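Local coordinates for isochorismatase family protein family (Burkholderia thailandensis, PDB 3TXY) that is of unknown function but belongs to the isochorismatase family, whose members are generally hydrolases, at residues Pro8-Thr13 and Ala187-Ala192; Phe58-Tyr63 and Val103-Gln108; Val130-Ala135 and Ser158-Thr163. All blocks are in the same frame, centred on the assembly; numbering follows the deposited sequence.

Contact 1: Pro8-Thr13 and Ala187-Ala192; sequences PTLNPT and ADVEAA
Pro8 and Ala192 make the tight part of this contact, where the loop that leads into strand 14-19 lies against helix 186-194 near the C terminus. The Ala192 methyl points at the loop, with CB 3.3 Å from Pro8 O, and the proline ring flanks it at 4.0 Å from CG to Ala192 CB. One helical turn earlier, Pro8 CD rests 3.5 Å from Asp188 O, a carbonyl already used as acceptor by Ala192 N within the helix, and 3.7 Å from Asp188 CB. Leu10 adds a looser apolar touch: with its CG anti to the carbonyl carbon (chi1 -75°) and an extended chi2, CD1 comes 3.9 Å from Ala192 CB and 4.4 Å from Val189 CG1. The other branch, CD2, turns to Val130 of the sheet. On the far side of the loop, Thr9 points its side chain away from the helix and is exposed, packing on Lys74 of the second subunit. The Asp188 carboxylate works elsewhere, OD2 accepting a hydrogen bond from Thr185 N. With no hydrogen bond to set direction, the segments are held by carbon groups packed against each other and against carbonyl oxygens.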
# COMPACT_ATOMS: atom_id res chain seq x y z
N PRO A 8 17.51 -5.92 -14.11
CA PRO A 8 17.47 -5.58 -12.69
C PRO A 8 18.61 -6.23 -11.94
O PRO A 8 19.17 -7.24 -12.38
CB PRO A 8 16.13 -6.17 -12.24
CG PRO A 8 15.92 -7.32 -13.15
CD PRO A 8 16.43 -6.84 -14.48
N THR A 9 18.96 -5.65 -10.80
CA THR A 9 19.91 -6.25 -9.90
C THR A 9 19.18 -7.20 -8.97
O THR A 9 18.21 -6.78 -8.29
CB THR A 9 20.62 -5.20 -9.03
OG1 THR A 9 21.29 -4.25 -9.87
CG2 THR A 9 21.63 -5.89 -8.13
N LEU A 10 19.63 -8.46 -8.92
CA LEU A 10 19.01 -9.46 -8.07
C LEU A 10 20.05 -10.22 -7.26
O LEU A 10 21.04 -10.72 -7.82
CB LEU A 10 18.25 -10.50 -8.92
CG LEU A 10 16.91 -10.16 -9.56
CD1 LEU A 10 16.47 -11.40 -10.32
CD2 LEU A 10 15.90 -9.75 -8.51
N ASN A 11 19.80 -10.35 -5.96
CA ASN A 11 20.53 -11.30 -5.12
C ASN A 11 20.12 -12.73 -5.46
O ASN A 11 19.02 -12.94 -5.98
CB ASN A 11 20.27 -11.00 -3.65
CG ASN A 11 20.82 -9.66 -3.24
OD1 ASN A 11 22.04 -9.46 -3.29
ND2 ASN A 11 19.95 -8.74 -2.84
N PRO A 12 20.99 -13.73 -5.18
CA PRO A 12 20.64 -15.13 -5.46
C PRO A 12 19.43 -15.64 -4.67
O PRO A 12 18.76 -16.59 -5.08
CB PRO A 12 21.88 -15.92 -5.02
CG PRO A 12 22.97 -14.94 -4.91
CD PRO A 12 22.35 -13.59 -4.64
N THR A 13 19.22 -15.03 -3.51
CA THR A 13 18.16 -15.36 -2.57
C THR A 13 16.87 -14.67 -2.99
O THR A 13 16.40 -13.71 -2.35
CB THR A 13 18.61 -14.91 -1.16
OG1 THR A 13 19.18 -13.58 -1.20
CG2 THR A 13 19.67 -15.87 -0.65
N ALA A 187 11.90 -11.09 -19.55
CA ALA A 187 13.18 -11.43 -20.20
C ALA A 187 14.37 -10.83 -19.45
O ALA A 187 15.40 -11.50 -19.30
CB ALA A 187 13.18 -10.96 -21.66
N ASP A 188 14.24 -9.57 -19.03
CA ASP A 188 15.24 -8.88 -18.20
C ASP A 188 15.46 -9.67 -16.89
O ASP A 188 16.58 -9.81 -16.41
CB ASP A 188 14.75 -7.49 -17.71
CG ASP A 188 14.69 -6.39 -18.78
OD1 ASP A 188 15.34 -6.49 -19.85
OD2 ASP A 188 13.99 -5.35 -18.47
N VAL A 189 14.37 -10.12 -16.26
CA VAL A 189 14.49 -10.85 -14.99
C VAL A 189 15.25 -12.16 -15.22
O VAL A 189 16.16 -12.50 -14.46
CB VAL A 189 13.12 -11.18 -14.38
CG1 VAL A 189 13.28 -12.22 -13.27
CG2 VAL A 189 12.45 -9.91 -13.87
N GLU A 190 14.86 -12.89 -16.26
CA GLU A 190 15.51 -14.16 -16.63
C GLU A 190 17.00 -13.96 -16.88
O GLU A 190 17.82 -14.76 -16.41
CB GLU A 190 14.81 -14.76 -17.86
N ALA A 191 17.38 -12.89 -17.58
CA ALA A 191 18.79 -12.57 -17.79
C ALA A 191 19.53 -12.27 -16.47
O ALA A 191 20.69 -12.65 -16.31
CB ALA A 191 18.95 -11.41 -18.77
N ALA A 192 18.86 -11.61 -15.53
CA ALA A 192 19.45 -11.31 -14.22
C ALA A 192 19.66 -12.58 -13.39
O ALA A 192 20.49 -12.59 -12.49
CB ALA A 192 18.59 -10.31 -13.45

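Contact 2: Phe58-Tyr63 and Val103-Gln108; sequences FVHTSY and VVTKHQ
Val59 and Val104 pair on adjacent parallel strands, 56-61 and the outermost strand 102-106, of the alpha/beta sheet of the isochorismatase fold. Bridges run from Phe58-Val103 to Thr61-Lys106, with segment axes 4.7 Å apart at closest approach. On the face shared by Val59, Val104, Thr61 and Lys106, the lysine sets CG between its backbone N and carbonyl carbon (chi1 67°), runs extended to CE and bends at chi4 (82°). The lysine chain crosses Val59 at about a right angle, CD 3.6 Å from Val59 CG1, and NZ donates to Thr61 OG1 and Gln108 O, both at 2.8 Å. NZ also reaches Trp109 O and forms a salt bridge with Asp20, which Thr61 OG1 bonds too; this pair probably corresponds to the aspartate and lysine of the family's Asp-Lys-Cys triad, though the chain has no cysteine to complete it. On the reverse face His60, also at a positive chi1 (68°), crosses Thr105 obliquely: NE2 and Thr105 OG1 share a hydrogen bond of 2.8 Å. ND1, bonded to Ser89 O, fixes the imidazole from its other nitrogen. Past the strand ends, His107 ND1 donates to Ser62 O at 2.7 Å, the oxygen exactly in the histidine ring plane.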
# COMPACT_ATOMS: atom_id res chain seq x y z
N PHE A 58 2.65 -18.88 -5.16
CA PHE A 58 1.42 -18.52 -5.82
C PHE A 58 0.38 -18.10 -4.82
O PHE A 58 0.01 -18.88 -3.92
CB PHE A 58 0.88 -19.68 -6.64
CG PHE A 58 1.75 -20.07 -7.80
CD1 PHE A 58 1.85 -19.25 -8.91
CD2 PHE A 58 2.45 -21.27 -7.80
CE1 PHE A 58 2.63 -19.62 -10.01
CE2 PHE A 58 3.22 -21.64 -8.88
CZ PHE A 58 3.32 -20.80 -9.98
N VAL A 59 -0.12 -16.88 -5.01
CA VAL A 59 -1.07 -16.26 -4.11
C VAL A 59 -2.46 -16.25 -4.75
O VAL A 59 -2.63 -15.86 -5.90
CB VAL A 59 -0.64 -14.81 -3.79
CG1 VAL A 59 -1.67 -14.11 -2.92
CG2 VAL A 59 0.74 -14.77 -3.14
N HIS A 60 -3.47 -16.63 -3.99
CA HIS A 60 -4.84 -16.49 -4.44
C HIS A 60 -5.67 -15.93 -3.33
O HIS A 60 -5.28 -15.99 -2.17
CB HIS A 60 -5.41 -17.81 -5.00
CG HIS A 60 -5.61 -18.87 -3.97
ND1 HIS A 60 -6.69 -19.67 -3.96
CD2 HIS A 60 -4.82 -19.27 -2.90
CE1 HIS A 60 -6.61 -20.52 -2.93
NE2 HIS A 60 -5.47 -20.29 -2.28
N THR A 61 -6.81 -15.36 -3.71
CA THR A 61 -7.76 -14.77 -2.80
C THR A 61 -8.95 -15.70 -2.65
O THR A 61 -9.50 -16.20 -3.63
CB THR A 61 -8.26 -13.43 -3.34
OG1 THR A 61 -7.14 -12.59 -3.58
CG2 THR A 61 -9.24 -12.75 -2.38
N SER A 62 -9.35 -15.92 -1.40
CA SER A 62 -10.51 -16.72 -1.11
C SER A 62 -11.27 -16.10 0.06
O SER A 62 -10.67 -15.54 0.94
CB SER A 62 -10.12 -18.13 -0.71
OG SER A 62 -11.27 -18.91 -0.45
N TYR A 63 -12.59 -16.24 0.03
CA TYR A 63 -13.44 -15.86 1.15
C TYR A 63 -14.24 -17.06 1.70
O TYR A 63 -15.19 -16.88 2.47
CB TYR A 63 -14.40 -14.77 0.71
CG TYR A 63 -13.68 -13.58 0.13
CD1 TYR A 63 -13.82 -13.27 -1.21
CD2 TYR A 63 -12.87 -12.78 0.91
CE1 TYR A 63 -13.20 -12.18 -1.77
CE2 TYR A 63 -12.23 -11.68 0.36
CZ TYR A 63 -12.40 -11.40 -0.98
OH TYR A 63 -11.78 -10.33 -1.59
N VAL A 103 1.78 -22.21 -1.80
CA VAL A 103 0.45 -21.60 -2.04
C VAL A 103 0.07 -20.74 -0.83
O VAL A 103 0.01 -21.24 0.30
CB VAL A 103 -0.65 -22.66 -2.32
CG1 VAL A 103 -2.04 -22.01 -2.35
CG2 VAL A 103 -0.37 -23.38 -3.63
N VAL A 104 -0.17 -19.46 -1.08
CA VAL A 104 -0.56 -18.49 -0.05
C VAL A 104 -1.97 -18.05 -0.33
O VAL A 104 -2.29 -17.68 -1.46
CB VAL A 104 0.36 -17.27 -0.07
CG1 VAL A 104 -0.19 -16.15 0.85
CG2 VAL A 104 1.79 -17.68 0.29
N THR A 105 -2.81 -18.07 0.70
CA THR A 105 -4.22 -17.69 0.56
C THR A 105 -4.48 -16.40 1.31
O THR A 105 -4.20 -16.30 2.50
CB THR A 105 -5.16 -18.78 1.10
OG1 THR A 105 -4.86 -20.01 0.44
CG2 THR A 105 -6.63 -18.42 0.85
N LYS A 106 -4.99 -15.40 0.60
CA LYS A 106 -5.27 -14.10 1.23
C LYS A 106 -6.75 -13.76 1.17
O LYS A 106 -7.52 -14.38 0.41
CB LYS A 106 -4.42 -12.99 0.57
CG LYS A 106 -4.76 -12.67 -0.88
CD LYS A 106 -3.85 -11.60 -1.47
CE LYS A 106 -4.10 -11.39 -2.96
NZ LYS A 106 -5.26 -10.48 -3.24
N HIS A 107 -7.15 -12.78 1.98
CA HIS A 107 -8.55 -12.35 2.11
C HIS A 107 -8.76 -10.87 1.87
O HIS A 107 -9.75 -10.30 2.36
CB HIS A 107 -9.10 -12.68 3.51
CG HIS A 107 -8.85 -14.10 3.96
ND1 HIS A 107 -9.31 -15.18 3.29
CD2 HIS A 107 -8.24 -14.59 5.12
CE1 HIS A 107 -8.96 -16.31 3.95
NE2 HIS A 107 -8.32 -15.94 5.09
N GLN A 108 -7.83 -10.23 1.17
CA GLN A 108 -7.89 -8.80 0.82
C GLN A 108 -6.87 -8.52 -0.27
O GLN A 108 -6.33 -9.47 -0.84
CB GLN A 108 -7.66 -7.91 2.04
CG GLN A 108 -6.23 -7.95 2.55
CD GLN A 108 -5.88 -9.26 3.24
OE1 GLN A 108 -6.62 -9.72 4.12
NE2 GLN A 108 -4.73 -9.85 2.88

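Contact 3: Val130-Ala135 and Ser158-Thr163; sequences VLTGIA and SDAVST
A short parallel pairing at the C-terminal end of two neighbouring strands, Gly133 with Val161, joins the two strands of the beta-alpha-beta unit formed by strand 128-134, helix 136-149 and strand 153-162. Gly133 N donates to Ala160 O at 2.8 Å. In return Gly133 O receives only a weak bond from Ser162 N at 3.4 Å, helped by Val161 CA at 3.1 Å. The backbone of Gly133, with positive phi (130°) and psi -161°, adopts a conformation open to glycine. Next to it, Thr132 CB sits 3.3 Å from Ala160 O. Its chi1 of 81° puts CG2 anti to the carbonyl carbon, 3.9 Å from Ala160 CB, and turns OG1 to its bond with Thr42. After Ile134 the peptide is cis, and Ala135, the N-cap residue of helix 136-149, brings its CA 3.2 Å from Ser162 O. A non-proline cis peptide here matches the active-site loop of related isochorismatase-like hydrolases; a 1,2-ethanediol, probably from the crystallisation liquor, lies about 4 Å from the Ile134 side chain and may mark a possible pocket. Regular pairing thus gives out after Gly133-Val161, where a weak bond and CA-H...O contacts take over, while the segments stay close at Ala135-Thr163.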
# COMPACT_ATOMS: atom_id res chain seq x y z
N VAL A 130 10.36 -11.18 -6.91
CA VAL A 130 9.95 -10.84 -8.26
C VAL A 130 8.44 -11.03 -8.31
O VAL A 130 7.92 -12.13 -8.08
CB VAL A 130 10.69 -11.69 -9.30
CG1 VAL A 130 10.08 -11.50 -10.70
CG2 VAL A 130 12.18 -11.31 -9.27
N LEU A 131 7.74 -9.94 -8.61
CA LEU A 131 6.30 -9.86 -8.51
C LEU A 131 5.61 -9.84 -9.87
O LEU A 131 5.97 -9.08 -10.77
CB LEU A 131 5.96 -8.60 -7.72
CG LEU A 131 4.85 -8.49 -6.70
CD1 LEU A 131 4.60 -9.71 -5.82
CD2 LEU A 131 5.18 -7.26 -5.83
N THR A 132 4.63 -10.74 -10.02
CA THR A 132 3.72 -10.74 -11.15
C THR A 132 2.29 -10.78 -10.65
O THR A 132 2.04 -11.05 -9.47
CB THR A 132 3.96 -11.94 -12.09
OG1 THR A 132 3.32 -13.12 -11.57
CG2 THR A 132 5.43 -12.21 -12.28
N GLY A 133 1.35 -10.54 -11.55
CA GLY A 133 -0.07 -10.80 -11.30
C GLY A 133 -1.04 -9.66 -11.60
O GLY A 133 -0.72 -8.74 -12.36
N ILE A 134 -2.23 -9.77 -11.02
CA ILE A 134 -3.37 -8.92 -11.33
C ILE A 134 -4.01 -8.47 -10.00
O ILE A 134 -4.11 -9.30 -9.10
CB ILE A 134 -4.44 -9.73 -12.14
CG1 ILE A 134 -3.82 -10.42 -13.37
CG2 ILE A 134 -5.62 -8.85 -12.49
CD1 ILE A 134 -4.66 -11.59 -13.86
N ALA A 135 -4.45 -7.21 -9.82
CA ALA A 135 -4.21 -6.07 -10.71
C ALA A 135 -2.98 -5.29 -10.26
O ALA A 135 -2.65 -5.24 -9.09
CB ALA A 135 -5.42 -5.14 -10.72
N SER A 158 6.89 -5.93 -15.69
CA SER A 158 5.99 -5.07 -16.43
C SER A 158 5.07 -5.81 -17.40
O SER A 158 3.89 -5.45 -17.55
CB SER A 158 6.78 -3.97 -17.17
OG SER A 158 7.71 -4.53 -18.05
N ASP A 159 5.60 -6.85 -18.04
CA ASP A 159 4.79 -7.64 -18.97
C ASP A 159 4.15 -8.86 -18.32
O ASP A 159 3.66 -9.76 -19.01
CB ASP A 159 5.58 -7.99 -20.24
CG ASP A 159 6.88 -8.70 -19.98
OD1 ASP A 159 7.38 -8.72 -18.84
OD2 ASP A 159 7.44 -9.25 -20.97
N ALA A 160 4.13 -8.88 -16.98
CA ALA A 160 3.36 -9.88 -16.25
C ALA A 160 2.56 -9.28 -15.10
O ALA A 160 2.23 -9.99 -14.15
CB ALA A 160 4.27 -11.01 -15.75
N VAL A 161 2.24 -7.99 -15.20
CA VAL A 161 1.24 -7.33 -14.38
C VAL A 161 0.29 -6.56 -15.30
O VAL A 161 0.75 -5.88 -16.24
CB VAL A 161 1.84 -6.40 -13.29
CG1 VAL A 161 2.71 -7.21 -12.32
CG2 VAL A 161 2.63 -5.23 -13.87
N SER A 162 -1.01 -6.67 -15.04
CA SER A 162 -2.02 -5.95 -15.82
C SER A 162 -3.09 -5.36 -14.91
O SER A 162 -3.26 -5.77 -13.75
CB SER A 162 -2.63 -6.85 -16.90
OG SER A 162 -1.65 -7.23 -17.84
N THR A 163 -3.80 -4.39 -15.45
CA THR A 163 -4.77 -3.63 -14.68
C THR A 163 -5.87 -3.07 -15.58
O THR A 163 -6.01 -3.50 -16.73
CB THR A 163 -4.05 -2.56 -13.81
OG1 THR A 163 -4.97 -1.99 -12.88
CG2 THR A 163 -3.37 -1.46 -14.65

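How the contacts relate
From the N terminus, residues 8-13 lead into strand 14-19 and are met only by residues 187-192, which close contact 1, the widest loop, spanning 173 residues. Contacts 2 and 3 both fall within that span and follow one another without crossing: 58-63 meets 103-108 before 130-135 opens contact 3, closed by 158-163. Contact 2 ties the outermost strand 102-106 to strand 56-61, and contact 3 ties strands 128-134 and 153-162 of the same sheet; the centres of contacts 2 and 3 are 16 Å apart. Contacts 1 and 3 touch where Val130 packs on Leu10 and Val189. Contacts 1 and 2, with centres 26 Å apart, lie on opposite sides of the chain's centre.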